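Local coordinates for protein GENE 22 product (Bacillus phage spp1, PDB 2XC8) that is of unknown function, though its fold resembles a domain of the receptor-binding protein of lactococcal phage p2, at residues B[11-16]-B[39-44]; B[15-18]-B[23-26]; B[29-34]-B[62-67]; B[44-49]-B[97-102]. All coordinates share one frame; numbering follows the deposited sequence.

Interaction 1: B[11-16]-B[39-44]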
# COMPACT_ATOMS: atom_id res chain seq x y z
N TRP B 11 0.19 2.61 18.73
CA TRP B 11 -0.94 1.86 18.18
C TRP B 11 -0.73 1.64 16.69
O TRP B 11 -0.68 2.59 15.92
CB TRP B 11 -2.25 2.60 18.42
CG TRP B 11 -2.70 2.62 19.85
CD1 TRP B 11 -2.39 3.55 20.79
CD2 TRP B 11 -3.57 1.67 20.49
NE1 TRP B 11 -3.00 3.23 21.99
CE2 TRP B 11 -3.72 2.08 21.83
CE3 TRP B 11 -4.22 0.50 20.06
CZ2 TRP B 11 -4.51 1.38 22.74
CZ3 TRP B 11 -4.99 -0.20 20.97
CH2 TRP B 11 -5.13 0.24 22.30
N TYR B 12 -0.60 0.37 16.30
CA TYR B 12 -0.42 0.03 14.89
C TYR B 12 -1.27 -1.15 14.45
O TYR B 12 -1.62 -2.02 15.25
CB TYR B 12 1.07 -0.19 14.55
CG TYR B 12 1.74 -1.35 15.26
CD1 TYR B 12 1.86 -2.60 14.65
CD2 TYR B 12 2.29 -1.19 16.53
CE1 TYR B 12 2.49 -3.66 15.29
CE2 TYR B 12 2.92 -2.24 17.18
CZ TYR B 12 3.02 -3.48 16.56
OH TYR B 12 3.64 -4.52 17.20
N LEU B 13 -1.60 -1.16 13.16
CA LEU B 13 -2.50 -2.15 12.57
C LEU B 13 -1.80 -2.95 11.49
O LEU B 13 -1.21 -2.38 10.56
CB LEU B 13 -3.74 -1.44 12.01
CG LEU B 13 -4.90 -2.26 11.42
CD1 LEU B 13 -5.61 -3.08 12.48
CD2 LEU B 13 -5.88 -1.34 10.71
N THR B 14 -1.85 -4.28 11.61
CA THR B 14 -1.18 -5.18 10.67
C THR B 14 -2.07 -5.54 9.47
O THR B 14 -1.64 -6.25 8.56
CB THR B 14 -0.69 -6.48 11.36
OG1 THR B 14 -1.80 -7.16 11.95
CG2 THR B 14 0.35 -6.16 12.43
N SER B 15 -3.30 -5.04 9.49
CA SER B 15 -4.24 -5.21 8.38
C SER B 15 -3.70 -4.58 7.10
O SER B 15 -3.23 -3.44 7.10
CB SER B 15 -5.59 -4.58 8.71
OG SER B 15 -6.23 -5.27 9.78
N GLU B 16 -3.71 -5.32 6.05
CA GLU B 16 -3.39 -4.84 4.75
C GLU B 16 -4.52 -3.96 4.24
O GLU B 16 -5.63 -4.37 4.22
CB GLU B 16 -3.28 -6.04 3.86
CG GLU B 16 -2.49 -5.89 2.66
CD GLU B 16 -2.35 -7.21 1.94
OE1 GLU B 16 -3.11 -7.43 1.03
OE2 GLU B 16 -1.48 -8.03 2.27
N PHE B 39 -5.28 -6.92 19.69
CA PHE B 39 -6.72 -7.11 19.54
C PHE B 39 -7.04 -7.54 18.11
O PHE B 39 -6.44 -7.01 17.16
CB PHE B 39 -7.46 -5.80 19.87
CG PHE B 39 -7.04 -5.17 21.17
CD1 PHE B 39 -7.70 -5.48 22.35
CD2 PHE B 39 -6.00 -4.23 21.21
CE1 PHE B 39 -7.32 -4.89 23.56
CE2 PHE B 39 -5.62 -3.64 22.41
CZ PHE B 39 -6.28 -3.97 23.59
N PRO B 40 -7.99 -8.49 17.93
CA PRO B 40 -8.34 -8.91 16.57
C PRO B 40 -9.18 -7.86 15.83
O PRO B 40 -10.09 -7.27 16.41
CB PRO B 40 -9.14 -10.19 16.79
CG PRO B 40 -9.71 -10.05 18.16
CD PRO B 40 -8.73 -9.25 18.96
N VAL B 41 -8.87 -7.65 14.56
CA VAL B 41 -9.60 -6.71 13.71
C VAL B 41 -10.14 -7.43 12.49
O VAL B 41 -9.39 -8.05 11.73
CB VAL B 41 -8.71 -5.50 13.29
CG1 VAL B 41 -9.46 -4.58 12.35
CG2 VAL B 41 -8.24 -4.73 14.52
N GLU B 42 -11.44 -7.34 12.30
CA GLU B 42 -12.10 -7.96 11.17
C GLU B 42 -11.88 -7.27 9.83
O GLU B 42 -11.59 -6.10 9.74
CB GLU B 42 -13.59 -8.18 11.46
CG GLU B 42 -14.42 -6.90 11.49
CD GLU B 42 -15.76 -7.01 12.21
OE1 GLU B 42 -16.66 -7.64 11.65
OE2 GLU B 42 -15.93 -6.46 13.30
N GLU B 43 -11.92 -8.03 8.77
CA GLU B 43 -11.87 -7.48 7.45
C GLU B 43 -13.01 -6.47 7.21
O GLU B 43 -14.00 -6.51 7.84
CB GLU B 43 -11.77 -8.62 6.43
CG GLU B 43 -13.05 -9.06 5.81
CD GLU B 43 -12.97 -10.30 4.90
OE1 GLU B 43 -12.07 -11.12 4.99
OE2 GLU B 43 -13.86 -10.45 4.06
N VAL B 44 -12.81 -5.55 6.31
CA VAL B 44 -13.81 -4.58 5.92
C VAL B 44 -13.51 -4.08 4.54
O VAL B 44 -12.41 -3.90 4.18
CB VAL B 44 -13.92 -3.39 6.92
CG1 VAL B 44 -12.74 -2.50 6.86
CG2 VAL B 44 -15.14 -2.62 6.69

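Interaction 2: B[15-18]-B[23-26]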
# COMPACT_ATOMS: atom_id res chain seq x y z
N SER B 15 -3.30 -5.04 9.49
CA SER B 15 -4.24 -5.21 8.38
C SER B 15 -3.70 -4.58 7.10
O SER B 15 -3.23 -3.44 7.10
CB SER B 15 -5.59 -4.58 8.71
OG SER B 15 -6.23 -5.27 9.78
N GLU B 16 -3.71 -5.32 6.05
CA GLU B 16 -3.39 -4.84 4.75
C GLU B 16 -4.52 -3.96 4.24
O GLU B 16 -5.63 -4.37 4.22
CB GLU B 16 -3.28 -6.04 3.86
CG GLU B 16 -2.49 -5.89 2.66
CD GLU B 16 -2.35 -7.21 1.94
OE1 GLU B 16 -3.11 -7.43 1.03
OE2 GLU B 16 -1.48 -8.03 2.27
N ILE B 17 -4.21 -2.74 3.87
CA ILE B 17 -5.20 -1.80 3.32
C ILE B 17 -4.80 -1.40 1.90
O ILE B 17 -3.71 -0.86 1.69
CB ILE B 17 -5.37 -0.54 4.20
CG1 ILE B 17 -5.59 -0.92 5.67
CG2 ILE B 17 -6.53 0.32 3.69
CD1 ILE B 17 -5.34 0.21 6.66
N LYS B 18 -5.68 -1.65 0.97
CA LYS B 18 -5.44 -1.32 -0.43
C LYS B 18 -6.60 -0.79 -1.28
O LYS B 18 -7.74 -1.10 -1.07
CB LYS B 18 -4.77 -2.50 -1.16
CG LYS B 18 -5.65 -3.63 -1.44
CD LYS B 18 -4.98 -4.59 -2.30
CE LYS B 18 -4.59 -5.79 -1.54
NZ LYS B 18 -5.10 -7.00 -2.20
N GLY B 23 -13.15 0.11 -4.98
CA GLY B 23 -13.08 0.81 -3.70
C GLY B 23 -11.88 0.51 -2.82
O GLY B 23 -10.74 0.54 -3.29
N ILE B 24 -12.15 0.23 -1.55
CA ILE B 24 -11.11 -0.01 -0.54
C ILE B 24 -11.30 -1.39 0.09
O ILE B 24 -12.41 -1.77 0.44
CB ILE B 24 -11.11 1.10 0.56
CG1 ILE B 24 -10.79 2.48 -0.04
CG2 ILE B 24 -10.16 0.75 1.72
CD1 ILE B 24 -9.38 2.63 -0.63
N GLU B 25 -10.19 -2.11 0.22
CA GLU B 25 -10.17 -3.41 0.89
C GLU B 25 -9.23 -3.38 2.09
O GLU B 25 -8.04 -3.07 1.96
CB GLU B 25 -9.72 -4.51 -0.07
CG GLU B 25 -10.85 -5.38 -0.59
CD GLU B 25 -10.37 -6.37 -1.64
OE1 GLU B 25 -9.29 -6.98 -1.46
OE2 GLU B 25 -11.08 -6.54 -2.65
N VAL B 26 -9.77 -3.71 3.26
CA VAL B 26 -8.96 -3.88 4.46
C VAL B 26 -9.04 -5.35 4.86
O VAL B 26 -10.13 -5.89 5.07
CB VAL B 26 -9.45 -2.98 5.62
CG1 VAL B 26 -8.55 -3.14 6.84
CG2 VAL B 26 -9.50 -1.51 5.19

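Interaction 3: B[29-34]-B[62-67]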
# COMPACT_ATOMS: atom_id res chain seq x y z
N GLY B 29 -6.80 -8.40 10.40
CA GLY B 29 -5.50 -8.17 11.01
C GLY B 29 -5.53 -8.01 12.51
O GLY B 29 -6.45 -8.49 13.18
N GLU B 30 -4.51 -7.33 13.03
CA GLU B 30 -4.35 -7.16 14.47
C GLU B 30 -4.00 -5.72 14.82
O GLU B 30 -3.12 -5.11 14.21
CB GLU B 30 -3.25 -8.08 14.99
CG GLU B 30 -3.60 -9.56 14.96
CD GLU B 30 -2.43 -10.44 15.38
OE1 GLU B 30 -2.64 -11.33 16.24
OE2 GLU B 30 -1.31 -10.25 14.85
N LEU B 31 -4.72 -5.18 15.81
CA LEU B 31 -4.40 -3.89 16.37
C LEU B 31 -3.48 -4.09 17.57
O LEU B 31 -3.83 -4.82 18.51
CB LEU B 31 -5.67 -3.14 16.79
CG LEU B 31 -5.55 -1.72 17.35
CD1 LEU B 31 -5.05 -0.74 16.30
CD2 LEU B 31 -6.89 -1.26 17.91
N HIS B 32 -2.31 -3.46 17.54
CA HIS B 32 -1.33 -3.57 18.61
C HIS B 32 -1.13 -2.30 19.42
O HIS B 32 -1.06 -1.20 18.86
CB HIS B 32 0.05 -3.91 18.05
CG HIS B 32 0.15 -5.27 17.43
ND1 HIS B 32 0.87 -6.30 18.01
CD2 HIS B 32 -0.36 -5.77 16.28
CE1 HIS B 32 0.79 -7.37 17.24
NE2 HIS B 32 0.05 -7.08 16.19
N LYS B 33 -1.04 -2.46 20.73
CA LYS B 33 -0.79 -1.35 21.64
C LYS B 33 0.65 -1.58 22.10
O LYS B 33 0.89 -2.16 23.17
CB LYS B 33 -1.76 -1.32 22.82
CG LYS B 33 -1.54 -0.18 23.82
CD LYS B 33 -2.39 -0.37 25.06
CE LYS B 33 -2.15 0.74 26.07
NZ LYS B 33 -2.91 0.52 27.33
N GLY B 34 1.60 -1.15 21.28
CA GLY B 34 3.02 -1.41 21.52
C GLY B 34 3.31 -2.90 21.54
O GLY B 34 2.97 -3.61 20.60
N LEU B 62 -11.53 3.40 12.97
CA LEU B 62 -11.28 2.22 13.80
C LEU B 62 -11.37 2.64 15.26
O LEU B 62 -10.56 3.42 15.75
CB LEU B 62 -9.91 1.61 13.49
CG LEU B 62 -9.57 0.25 14.11
CD1 LEU B 62 -10.38 -0.87 13.48
CD2 LEU B 62 -8.08 -0.04 14.00
N HIS B 63 -12.39 2.12 15.94
CA HIS B 63 -12.67 2.49 17.33
C HIS B 63 -12.84 1.26 18.21
O HIS B 63 -13.13 0.17 17.73
CB HIS B 63 -13.91 3.38 17.40
CG HIS B 63 -15.08 2.86 16.62
ND1 HIS B 63 -15.97 1.95 17.14
CD2 HIS B 63 -15.48 3.11 15.35
CE1 HIS B 63 -16.88 1.66 16.22
NE2 HIS B 63 -16.61 2.35 15.13
N MSE B 64 -12.66 1.46 19.52
CA MSE B 64 -12.72 0.37 20.48
C MSE B 64 -13.61 0.65 21.68
O MSE B 64 -13.62 1.77 22.21
CB MSE B 64 -11.31 0.06 21.00
CG MSE B 64 -11.22 -1.15 21.93
SE MSE B 64 -9.57 -1.19 22.96
CE MSE B 64 -8.31 -1.36 21.48
N ASN B 65 -14.37 -0.36 22.10
CA ASN B 65 -15.18 -0.22 23.30
C ASN B 65 -14.18 -0.58 24.39
O ASN B 65 -13.72 -1.72 24.46
CB ASN B 65 -16.37 -1.19 23.29
CG ASN B 65 -17.19 -1.15 24.58
OD1 ASN B 65 -16.66 -1.31 25.68
ND2 ASN B 65 -18.49 -0.94 24.43
N VAL B 66 -13.83 0.40 25.23
CA VAL B 66 -12.76 0.22 26.22
C VAL B 66 -13.06 -0.81 27.31
O VAL B 66 -12.14 -1.37 27.91
CB VAL B 66 -12.31 1.57 26.86
CG1 VAL B 66 -11.60 2.44 25.83
CG2 VAL B 66 -13.49 2.31 27.50
N GLN B 67 -14.35 -1.07 27.56
CA GLN B 67 -14.75 -2.05 28.57
C GLN B 67 -14.83 -3.48 28.03
O GLN B 67 -14.40 -4.42 28.71
CB GLN B 67 -16.06 -1.64 29.24
CG GLN B 67 -15.87 -0.65 30.38
CD GLN B 67 -17.17 -0.13 30.96
OE1 GLN B 67 -18.21 -0.79 30.90
NE2 GLN B 67 -17.11 1.07 31.54

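Interaction 4: B[44-49]-B[97-102]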
# COMPACT_ATOMS: atom_id res chain seq x y z
N VAL B 44 -12.81 -5.55 6.31
CA VAL B 44 -13.81 -4.58 5.92
C VAL B 44 -13.51 -4.08 4.54
O VAL B 44 -12.41 -3.90 4.18
CB VAL B 44 -13.92 -3.39 6.92
CG1 VAL B 44 -12.74 -2.50 6.86
CG2 VAL B 44 -15.14 -2.62 6.69
N SER B 45 -14.54 -3.86 3.77
CA SER B 45 -14.40 -3.24 2.50
C SER B 45 -15.59 -2.36 2.10
O SER B 45 -16.66 -2.54 2.60
CB SER B 45 -14.00 -4.28 1.44
OG SER B 45 -15.05 -5.07 1.06
N PHE B 46 -15.38 -1.40 1.21
CA PHE B 46 -16.44 -0.51 0.73
C PHE B 46 -16.12 0.05 -0.65
O PHE B 46 -14.96 0.25 -1.01
CB PHE B 46 -16.72 0.62 1.74
CG PHE B 46 -15.55 1.52 2.01
CD1 PHE B 46 -15.39 2.72 1.31
CD2 PHE B 46 -14.62 1.20 3.00
CE1 PHE B 46 -14.31 3.56 1.57
CE2 PHE B 46 -13.53 2.04 3.26
CZ PHE B 46 -13.38 3.22 2.54
N ASP B 47 -17.17 0.31 -1.43
CA ASP B 47 -17.04 0.92 -2.75
C ASP B 47 -16.78 2.42 -2.61
O ASP B 47 -17.34 3.08 -1.74
CB ASP B 47 -18.30 0.70 -3.58
CG ASP B 47 -18.58 -0.77 -3.85
OD1 ASP B 47 -17.62 -1.56 -4.00
OD2 ASP B 47 -19.78 -1.14 -3.93
N LEU B 48 -15.91 2.94 -3.48
CA LEU B 48 -15.69 4.38 -3.56
C LEU B 48 -16.63 4.96 -4.61
O LEU B 48 -16.21 5.46 -5.66
CB LEU B 48 -14.22 4.69 -3.87
CG LEU B 48 -13.22 4.44 -2.73
CD1 LEU B 48 -11.80 4.37 -3.26
CD2 LEU B 48 -13.34 5.50 -1.63
N THR B 49 -17.93 4.89 -4.30
CA THR B 49 -19.00 5.27 -5.21
C THR B 49 -19.07 6.78 -5.39
O THR B 49 -19.21 7.52 -4.41
CB THR B 49 -20.37 4.73 -4.72
OG1 THR B 49 -20.25 3.34 -4.39
CG2 THR B 49 -21.44 4.89 -5.80
N TYR B 97 -7.78 6.76 11.97
CA TYR B 97 -8.50 7.08 10.75
C TYR B 97 -7.66 6.59 9.58
O TYR B 97 -6.99 7.38 8.97
CB TYR B 97 -8.80 8.56 10.45
CG TYR B 97 -9.15 9.46 11.58
CD1 TYR B 97 -8.17 9.98 12.39
CD2 TYR B 97 -10.45 9.87 11.78
CE1 TYR B 97 -8.48 10.81 13.41
CE2 TYR B 97 -10.77 10.71 12.78
CZ TYR B 97 -9.79 11.18 13.61
OH TYR B 97 -10.05 12.03 14.65
N PRO B 98 -7.70 5.32 9.26
CA PRO B 98 -6.72 4.88 8.25
C PRO B 98 -7.05 5.21 6.78
O PRO B 98 -6.16 5.14 5.94
CB PRO B 98 -6.66 3.36 8.46
CG PRO B 98 -7.98 3.00 9.04
CD PRO B 98 -8.44 4.19 9.84
N VAL B 99 -8.30 5.55 6.48
CA VAL B 99 -8.70 5.89 5.11
C VAL B 99 -9.52 7.19 5.05
O VAL B 99 -10.50 7.35 5.77
CB VAL B 99 -9.49 4.73 4.42
CG1 VAL B 99 -9.84 5.08 2.97
CG2 VAL B 99 -8.71 3.42 4.46
N SER B 100 -9.09 8.10 4.17
CA SER B 100 -9.78 9.36 3.93
C SER B 100 -9.67 9.73 2.46
O SER B 100 -8.60 10.15 2.00
CB SER B 100 -9.19 10.47 4.82
OG SER B 100 -9.84 11.71 4.58
N VAL B 101 -10.76 9.57 1.71
CA VAL B 101 -10.75 9.75 0.26
C VAL B 101 -11.91 10.60 -0.25
O VAL B 101 -13.06 10.43 0.18
CB VAL B 101 -10.75 8.38 -0.49
CG1 VAL B 101 -10.69 8.57 -2.00
CG2 VAL B 101 -9.59 7.50 -0.03
N THR B 102 -11.60 11.53 -1.16
CA THR B 102 -12.61 12.30 -1.87
C THR B 102 -12.78 11.73 -3.28
O THR B 102 -11.81 11.65 -4.05
CB THR B 102 -12.25 13.80 -1.93
OG1 THR B 102 -12.06 14.30 -0.59
CG2 THR B 102 -13.35 14.61 -2.60

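Interaction 1: B[11-16]-B[39-44]
Strands 11-13 and 37-47 flank strand 23-33 in the antiparallel four-stranded sheet, and Trp11, Leu13 and Ser15 from one side reach over that middle strand to Phe39 and Val41 from the other. The backbones stay well apart, with Ser15 CA and Val41 CA still 7.7 Å from each other, so side chains alone make the contact. At one end the six-membered part of the Trp11 indole meets the Phe39 ring obliquely: Trp11 CZ3 lies 3.8 Å from Phe39 CE2, and Trp11 CH2 is 3.9 Å from the same carbon. The Trp11 torsion (chi1 -71°) sets CG beside its own backbone N and carries the far rim of the indole to Phe39. Both rings also touch Met64 of the facing strand 56-64, which places this pair between the two sheets of a beta-sandwich, with Phe39 buried and Trp11 partly exposed. Further along, Leu13 and Val41 cross nearly at right angles. Leu13 CD1 comes within 3.7 Å of Val41 CG2 and also touches CB and CG1, so one methyl rides on the valine fork. Leu13 CG is swung anti to its backbone N (chi1 -176°), which brings that methyl over. Trp73 of the opposing sheet packs on both residues. At the other end Ser15 touches Val41 lightly, Ser15 OG 4.2 Å from Val41 CG1. The hydroxyl's polar partner is Ser27 O in the middle strand, which satisfies it in a buried position. That strand bonds to both neighbours through its backbone, Leu31 with Phe39 and His32 with Tyr12.

Interaction 2: B[15-18]-B[23-26]
Glu25 O is approached by two donors from the neighbouring strand: Lys18 N gives it a hydrogen bond of 2.9 Å, nearly straight at 169° and lying in the carbonyl plane, and Ile17 CA adds a CA-H...O contact at 3.4 Å. The return bond, Glu25 N to Lys18 O, is also 2.9 Å and straighter still (174°), so Lys18 and Glu25 form a hydrogen-bonded antiparallel pair. Next to it Ile17 and Val26 make a non-hydrogen-bonded pair. Their side chains lie side by side and point the same way, Ile17 CG2 being 3.8 Å from Val26 CG2. Ser15 CB closes on the other methyl, Val26 CG1, at 3.8 Å. Ile17 continues inward to Val99 and Ile113 of the opposing sheet. On the Lys18–Glu25 face the chemistry is ionic but loose. The Lys18 chain bends near its end, leaving NZ 3.8 Å from Glu16 OE1, a long salt bridge, and 4.3 Å from Glu25 OE1, too far for one. Lys18 also packs on Gly29 of a neighbouring subunit. A short turn joins the two strands, where Gly23 N bonds Thr20 OG1, making this a beta hairpin with one apolar and one charged face.

Interaction 3: B[29-34]-B[62-67]
This is an apolar contact between the two sheets of the fold: Leu31, on strand 23-33 of the four-stranded sheet, packs against Leu62 and selenomethionine Met64, on strand 56-64 of the five-stranded one. Leu31 CA and Leu62 CA are 9.6 Å apart, a spacing that side chains bridge and backbones do not. Leu31 divides its two methyls between the partners. Leu31 CD1 meets Leu62 CD2 tip to tip at 3.9 Å, while Leu31 CD2 touches Met64 CE at 3.8 Å. With CG anti to the backbone N (chi1 -177°), the leucine fork projects toward the other sheet. Met64 arrives obliquely, its chain extended as far as the selenium and then bent (chi3 -63°), and that last bend turns the terminal methyl to Leu31. All three residues are buried. Trp11, Ile95 and Met96 also pack on Leu31, and Val71 lies against both Leu62 and Met64. His63, between those two, points away from Leu31, and its ring nitrogens bond Glu92 OE1 and Ser74 OG, as expected where residues along a strand alternate between the two faces of the sheet; His63 is buried all the same. Past Met64 the chain turns: Asn65 OD1 accepts from Gln67 N at 3.0 Å, in the carbonyl plane though bent to 131° at the hydrogen. This is an Asx turn, and the same oxygen also takes a bond from Thr68 N. Facing sheets joined by apolar side chains that meet between them, without backbone bonds from one to the other, are the mark of a beta-sandwich.

Interaction 4: B[44-49]-B[97-102]
The Phe46 ring presents its edge to Val99, whose CG1 methyl lies near the ring plane 4.0 Å from Phe46 CZ; Ile24 and Leu75 also pack on the phenylalanine. In the beta-sandwich this is a contact between sheets, strand 37-47 on one side and strand 93-103 on the other. Phe46 and Val99 come from opposite directions, with their CA atoms 11.0 Å apart. Phe46 holds CG between its backbone N and carbonyl carbon (chi1 61°), and from there the ring reaches inward so that its outermost carbon does the touching. Along strand 93-103, Val99 and Val101 both point to segment 44-49, while Ser100 and Thr102 turn the other way. In segment 44-49, two residues past Phe46, Leu48 is the centre of an inverse gamma turn, with a weak bond of 3.2 Å from Thr49 N to Asp47 O. The chain leaves its strand here, and the backbones come closer, Leu48 CA lying 8.2 Å from Val101 CA. Ile24 and Tyr58 pack beside the leucine. Leu48 crosses Val101 at about a right angle, its CD2 methyl 4.0 Å from Val101 CB and 4.1 Å from Val101 CG1.

Overall arrangement
Interactions 1 and 2 lie within the four-stranded sheet, whereas interactions 3 and 4 join it to the five-stranded sheet. All four are largely buried. Only interaction 2 pairs adjacent strands, so it alone has backbone hydrogen bonds between its segments, and it alone sets charged side chains, Lys18 and Glu25, near each other across them; the other three rest on mostly apolar side-chain packing. Strand 23-33 serves interactions 2 and 3, whose centres are about 17 Å apart, and strand 37-47 serves interactions 1 and 4. These two strands are bonded neighbours: Phe39 N lies 2.8 Å from Leu31 O, and Val26 N 2.8 Å from Val44 O. Interactions 3 and 4 join the sheets at places about 19 Å apart, centre to centre.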